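Side-chain contacts in polyamine export protein (Haemophilus ducreyi, PDB 2P4P), which may export cadaverine and putrescine from the cytoplasm across the inner membrane, and is represented here by its transporter-associated CorC_HlyC domain: residues A[41-44]-A[45-48]; A[26-29]-A[30-33]. One frame throughout, in Å; residues are numbered along the deposited sequence.

Contact 1 of 2, residues A[41-44]-A[45-48]; sequences GGFM and MYML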
ATOM      1  N   GLY A  41       9.489 -11.082  -1.564  1.00 25.31           N
ATOM      2  CA  GLY A  41       9.000 -10.700  -2.882  1.00 25.23           C
ATOM      3  C   GLY A  41       9.379 -11.769  -3.899  1.00 25.23           C
ATOM      4  O   GLY A  41       8.631 -12.022  -4.817  1.00 25.02           O
ATOM      5  N   GLY A  42      10.550 -12.380  -3.734  1.00 24.98           N
ATOM      6  CA  GLY A  42      11.012 -13.463  -4.627  1.00 24.91           C
ATOM      7  C   GLY A  42      10.063 -14.645  -4.563  1.00 24.94           C
ATOM      8  O   GLY A  42       9.656 -15.172  -5.579  1.00 25.00           O
ATOM      9  N   PHE A  43       9.721 -15.054  -3.348  1.00 25.23           N
ATOM     10  CA  PHE A  43       8.751 -16.127  -3.108  1.00 25.53           C
ATOM     11  C   PHE A  43       7.351 -15.762  -3.671  1.00 25.89           C
ATOM     12  O   PHE A  43       6.680 -16.581  -4.302  1.00 24.93           O
ATOM     13  CB  PHE A  43       8.759 -16.472  -1.603  1.00 26.25           C
ATOM     14  CG  PHE A  43       7.707 -17.484  -1.200  1.00 27.81           C
ATOM     15  CD1 PHE A  43       7.781 -18.791  -1.650  1.00 30.28           C
ATOM     16  CD2 PHE A  43       6.617 -17.099  -0.424  1.00 31.07           C
ATOM     17  CE1 PHE A  43       6.785 -19.718  -1.302  1.00 31.06           C
ATOM     18  CE2 PHE A  43       5.641 -18.021  -0.068  1.00 32.63           C
ATOM     19  CZ  PHE A  43       5.739 -19.330  -0.515  1.00 29.26           C
HETATM   20  N   MSE A  44       6.917 -14.514  -3.478  1.00 26.26           N
HETATM   21  CA  MSE A  44       5.625 -14.078  -4.031  1.00 28.03           C
HETATM   22  C   MSE A  44       5.599 -14.188  -5.550  1.00 26.01           C
HETATM   23  O   MSE A  44       4.618 -14.664  -6.124  1.00 25.87           O
HETATM   24  CB  MSE A  44       5.308 -12.632  -3.609  1.00 27.20           C
HETATM   25  CG  MSE A  44       4.904 -12.502  -2.159  1.00 26.86           C
HETATM   26 SE   MSE A  44       4.528 -10.599  -1.843  1.00 38.98          SE
HETATM   27  CE  MSE A  44       2.879 -10.422  -2.839  1.00 25.03           C
HETATM   28  N   MSE A  45       6.656 -13.711  -6.206  1.00 26.49           N
HETATM   29  CA  MSE A  45       6.789 -13.868  -7.659  1.00 27.69           C
HETATM   30  C   MSE A  45       6.699 -15.338  -8.107  1.00 25.57           C
HETATM   31  O   MSE A  45       5.971 -15.670  -9.043  1.00 24.53           O
HETATM   32  CB  MSE A  45       8.075 -13.189  -8.168  1.00 28.24           C
HETATM   33  CG  MSE A  45       7.901 -11.691  -8.278  1.00 28.57           C
HETATM   34 SE   MSE A  45       9.544 -10.790  -8.899  1.00 37.58          SE
HETATM   35  CE  MSE A  45       9.612 -11.493 -10.730  1.00 32.87           C
ATOM     36  N   TYR A  46       7.414 -16.222  -7.423  1.00 24.97           N
ATOM     37  CA  TYR A  46       7.248 -17.647  -7.712  1.00 24.65           C
ATOM     38  C   TYR A  46       5.778 -18.089  -7.643  1.00 24.55           C
ATOM     39  O   TYR A  46       5.274 -18.761  -8.543  1.00 26.10           O
ATOM     40  CB  TYR A  46       8.066 -18.470  -6.750  1.00 24.22           C
ATOM     41  CG  TYR A  46       7.722 -19.933  -6.796  1.00 22.83           C
ATOM     42  CD1 TYR A  46       8.005 -20.694  -7.931  1.00 24.34           C
ATOM     43  CD2 TYR A  46       7.097 -20.549  -5.717  1.00 23.68           C
ATOM     44  CE1 TYR A  46       7.687 -22.027  -7.981  1.00 23.84           C
ATOM     45  CE2 TYR A  46       6.780 -21.902  -5.759  1.00 24.42           C
ATOM     46  CZ  TYR A  46       7.089 -22.622  -6.898  1.00 22.72           C
ATOM     47  OH  TYR A  46       6.793 -23.956  -6.955  1.00 25.52           O
HETATM   48  N   MSE A  47       5.101 -17.729  -6.557  1.00 24.05           N
HETATM   49  CA  MSE A  47       3.734 -18.210  -6.318  1.00 23.46           C
HETATM   50  C   MSE A  47       2.776 -17.627  -7.308  1.00 23.74           C
HETATM   51  O   MSE A  47       1.721 -18.190  -7.560  1.00 23.42           O
HETATM   52  CB  MSE A  47       3.264 -17.853  -4.910  1.00 24.46           C
HETATM   53  CG  MSE A  47       4.074 -18.474  -3.807  1.00 24.64           C
HETATM   54 SE   MSE A  47       3.693 -20.392  -3.570  1.00 35.93          SE
HETATM   55  CE  MSE A  47       1.784 -20.259  -3.250  1.00 30.09           C
ATOM     56  N   LEU A  48       3.114 -16.455  -7.826  1.00 23.74           N
ATOM     57  CA  LEU A  48       2.238 -15.782  -8.797  1.00 23.96           C
ATOM     58  C   LEU A  48       2.399 -16.447 -10.159  1.00 25.29           C
ATOM     59  O   LEU A  48       1.451 -16.522 -10.934  1.00 24.15           O
ATOM     60  CB  LEU A  48       2.607 -14.292  -8.894  1.00 23.11           C
ATOM     61  CG  LEU A  48       1.982 -13.415  -7.817  1.00 22.32           C
ATOM     62  CD1 LEU A  48       2.635 -12.042  -7.855  1.00 21.49           C
ATOM     63  CD2 LEU A  48       0.470 -13.310  -8.139  1.00 25.24           C
TER

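Contact 2 of 2, residues A[26-29]-A[30-33]; sequences LNIH and TFPR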
ATOM      1  N   LEU A  26       5.427 -13.683  11.292  1.00 24.39           N
ATOM      2  CA  LEU A  26       4.008 -14.001  11.088  1.00 23.77           C
ATOM      3  C   LEU A  26       3.646 -15.366  11.673  1.00 23.55           C
ATOM      4  O   LEU A  26       2.533 -15.835  11.480  1.00 21.71           O
ATOM      5  CB  LEU A  26       3.674 -13.996   9.607  1.00 23.38           C
ATOM      6  CG  LEU A  26       3.683 -12.649   8.837  1.00 25.59           C
ATOM      7  CD1 LEU A  26       3.538 -12.900   7.338  1.00 24.38           C
ATOM      8  CD2 LEU A  26       2.551 -11.748   9.327  1.00 24.30           C
ATOM      9  N   ASN A  27       4.613 -15.997  12.340  1.00 23.07           N
ATOM     10  CA  ASN A  27       4.450 -17.274  13.031  1.00 24.02           C
ATOM     11  C   ASN A  27       4.038 -18.400  12.077  1.00 22.95           C
ATOM     12  O   ASN A  27       3.238 -19.271  12.449  1.00 22.25           O
ATOM     13  CB  ASN A  27       3.476 -17.135  14.221  1.00 24.72           C
ATOM     14  CG  ASN A  27       3.555 -18.287  15.209  1.00 26.68           C
ATOM     15  OD1 ASN A  27       4.636 -18.758  15.584  1.00 24.41           O
ATOM     16  ND2 ASN A  27       2.396 -18.733  15.657  1.00 26.80           N
ATOM     17  N   ILE A  28       4.601 -18.359  10.859  1.00 22.47           N
ATOM     18  CA  ILE A  28       4.423 -19.401   9.847  1.00 22.47           C
ATOM     19  C   ILE A  28       5.515 -20.424  10.013  1.00 24.33           C
ATOM     20  O   ILE A  28       6.687 -20.086   9.973  1.00 23.34           O
ATOM     21  CB  ILE A  28       4.414 -18.827   8.409  1.00 22.99           C
ATOM     22  CG1 ILE A  28       3.401 -17.670   8.320  1.00 21.56           C
ATOM     23  CG2 ILE A  28       4.049 -19.925   7.369  1.00 21.62           C
ATOM     24  CD1 ILE A  28       3.569 -16.743   7.109  1.00 21.47           C
ATOM     25  N   HIS A  29       5.117 -21.678  10.207  1.00 25.46           N
ATOM     26  CA  HIS A  29       6.067 -22.735  10.465  1.00 27.12           C
ATOM     27  C   HIS A  29       6.159 -23.743   9.315  1.00 26.91           C
ATOM     28  O   HIS A  29       6.959 -24.664   9.353  1.00 28.27           O
ATOM     29  CB  HIS A  29       5.710 -23.395  11.791  1.00 28.13           C
ATOM     30  CG  HIS A  29       5.965 -22.504  12.968  1.00 32.68           C
ATOM     31  ND1 HIS A  29       7.236 -22.266  13.452  1.00 37.51           N
ATOM     32  CD2 HIS A  29       5.125 -21.765  13.733  1.00 35.16           C
ATOM     33  CE1 HIS A  29       7.166 -21.426  14.472  1.00 38.59           C
ATOM     34  NE2 HIS A  29       5.897 -21.101  14.657  1.00 37.88           N
ATOM     35  N   THR A  30       5.335 -23.554   8.303  1.00 26.86           N
ATOM     36  CA  THR A  30       5.356 -24.386   7.113  1.00 26.60           C
ATOM     37  C   THR A  30       5.617 -23.503   5.891  1.00 26.79           C
ATOM     38  O   THR A  30       4.764 -22.754   5.454  1.00 27.27           O
ATOM     39  CB  THR A  30       4.036 -25.174   6.977  1.00 26.86           C
ATOM     40  OG1 THR A  30       3.912 -26.068   8.093  1.00 27.87           O
ATOM     41  CG2 THR A  30       3.986 -25.953   5.686  1.00 24.68           C
ATOM     42  N   PHE A  31       6.825 -23.593   5.357  1.00 27.64           N
ATOM     43  CA  PHE A  31       7.207 -22.795   4.197  1.00 27.69           C
ATOM     44  C   PHE A  31       8.448 -23.408   3.522  1.00 27.97           C
ATOM     45  O   PHE A  31       9.137 -24.240   4.132  1.00 28.06           O
ATOM     46  CB  PHE A  31       7.467 -21.331   4.614  1.00 28.10           C
ATOM     47  CG  PHE A  31       8.553 -21.194   5.637  1.00 29.49           C
ATOM     48  CD1 PHE A  31       8.249 -21.232   6.995  1.00 29.68           C
ATOM     49  CD2 PHE A  31       9.869 -21.061   5.244  1.00 28.94           C
ATOM     50  CE1 PHE A  31       9.269 -21.138   7.942  1.00 32.68           C
ATOM     51  CE2 PHE A  31      10.909 -20.974   6.182  1.00 31.03           C
ATOM     52  CZ  PHE A  31      10.605 -21.005   7.526  1.00 31.14           C
ATOM     53  N   PRO A  32       8.719 -23.019   2.259  1.00 28.16           N
ATOM     54  CA  PRO A  32       9.886 -23.486   1.518  1.00 28.43           C
ATOM     55  C   PRO A  32      11.218 -23.200   2.221  1.00 29.08           C
ATOM     56  O   PRO A  32      11.448 -22.063   2.642  1.00 28.16           O
ATOM     57  CB  PRO A  32       9.773 -22.717   0.202  1.00 28.70           C
ATOM     58  CG  PRO A  32       8.289 -22.471   0.024  1.00 29.01           C
ATOM     59  CD  PRO A  32       7.856 -22.139   1.433  1.00 28.08           C
ATOM     60  N   ARG A  33      12.056 -24.236   2.359  1.00 29.48           N
ATOM     61  CA  ARG A  33      13.313 -24.202   3.114  1.00 30.87           C
ATOM     62  C   ARG A  33      14.549 -24.360   2.212  1.00 31.41           C
ATOM     63  O   ARG A  33      15.681 -24.301   2.691  1.00 30.62           O
ATOM     64  CB  ARG A  33      13.375 -25.333   4.164  1.00 30.72           C
ATOM     65  CG  ARG A  33      12.129 -25.580   5.009  1.00 32.52           C
ATOM     66  CD  ARG A  33      11.836 -24.402   5.894  1.00 33.59           C
ATOM     67  NE  ARG A  33      10.626 -24.552   6.705  1.00 37.10           N
ATOM     68  CZ  ARG A  33      10.615 -24.545   8.037  1.00 36.93           C
ATOM     69  NH1 ARG A  33      11.748 -24.420   8.712  1.00 36.13           N
ATOM     70  NH2 ARG A  33       9.471 -24.667   8.695  1.00 36.08           N
TER

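Contact 1 of 2, residues A[41-44]-A[45-48]
Met-47 reaches back one helical turn to lie against the ring of Phe-43, the two side chains running alongside each other in the same direction. Its CB passes the carbonyl oxygens of Phe-43 and Met-44. Met-47 CG is 3.3 Å from Phe-43 O. The same Met-47 CG also sits over one face of the ring, 3.8 Å from Phe-43 CZ and displaced toward the rim. The bend at chi2 (-75°) brings the selenium of this selenomethionine beside the ring, and the further bend at chi3 directs only CE. Met-47 SE is 4.5 Å from the ring centroid of Phe-43 in an oblique Met-aromatic contact. The ring of Tyr-60 makes an edge-to-face contact with Phe-43. Beneath the side chains the helix is bonded regularly, with Met-45 N to Gly-41 O at 2.9 Å and Met-47 N to Phe-43 O at 3.0 Å. On another side, the buried Met-44 packs on Ile-75 and Leu-78 of strand 74-81 and on Ile-67 of strand 66-71. The i to i+4 CH-pi and Met-aromatic pair is thus a feature of a helix, 40-48, laid on the antiparallel sheet of the CorC_HlyC domain.

Contact 2 of 2, residues A[26-29]-A[30-33]
At the edge of the Arg-33 guanidinium, in its plane, lie two carbonyl oxygens: His-29 O approaches Arg-33 NH2 to 2.6 Å, and Phe-31 O accepts a hydrogen bond of 3.0 Å from Arg-33 NE, bent to 132°. The guanidinium lies flat over one face of the Phe-31 ring, with Arg-33 NE 3.5 Å above the ring plane, over its centre, and CZ of Phe-31 over one face of the guanidinium. The arginine folds back over the ring through its bend at chi2 (-65°). At the ring's own edge, near its plane, Ile-28 O comes to 3.4 Å from Phe-31 CE1, and CG2 of Ile-28 makes a looser apolar contact with CD1. Ile-28 CG2 also touches Thr-30 O at 3.5 Å. Thr-30 O accepts a hydrogen bond from Tyr-60 OH. The imidazole of His-29 turns the other way along the chain, where His-29 NE2 donates a 2.8 Å bond to Asn-27 OD1 from above the carbonyl plane of that amide. On the inner side Ile-28 and Phe-31 both pack on Met-23 of helix 19-25. The whole is an irregular, partly extended surface loop that follows a Schellman motif, in which Asn-27 takes positive phi at the end of that helix.

Overall arrangement
From the N terminus the chain passes through strand 10-14 and helix 19-25 into contact 2, which shapes the connection after that helix; contact 1 follows within helix 40-48, before the chain reaches strands 66-71 and 74-81. Each contact is local, so neither closes a long loop, and they stand in series without nesting or crossing. Their centres are about 15 Å apart, yet they meet where Pro-32 CG packs 3.4 Å from Phe-43 CE1. Tyr-60 is a second bridge, touching side chains of both. Contact 2 borders helix 19-25, whereas contact 1 rests on the sheet, near Thr-70, a magnesium-binding residue in this protein.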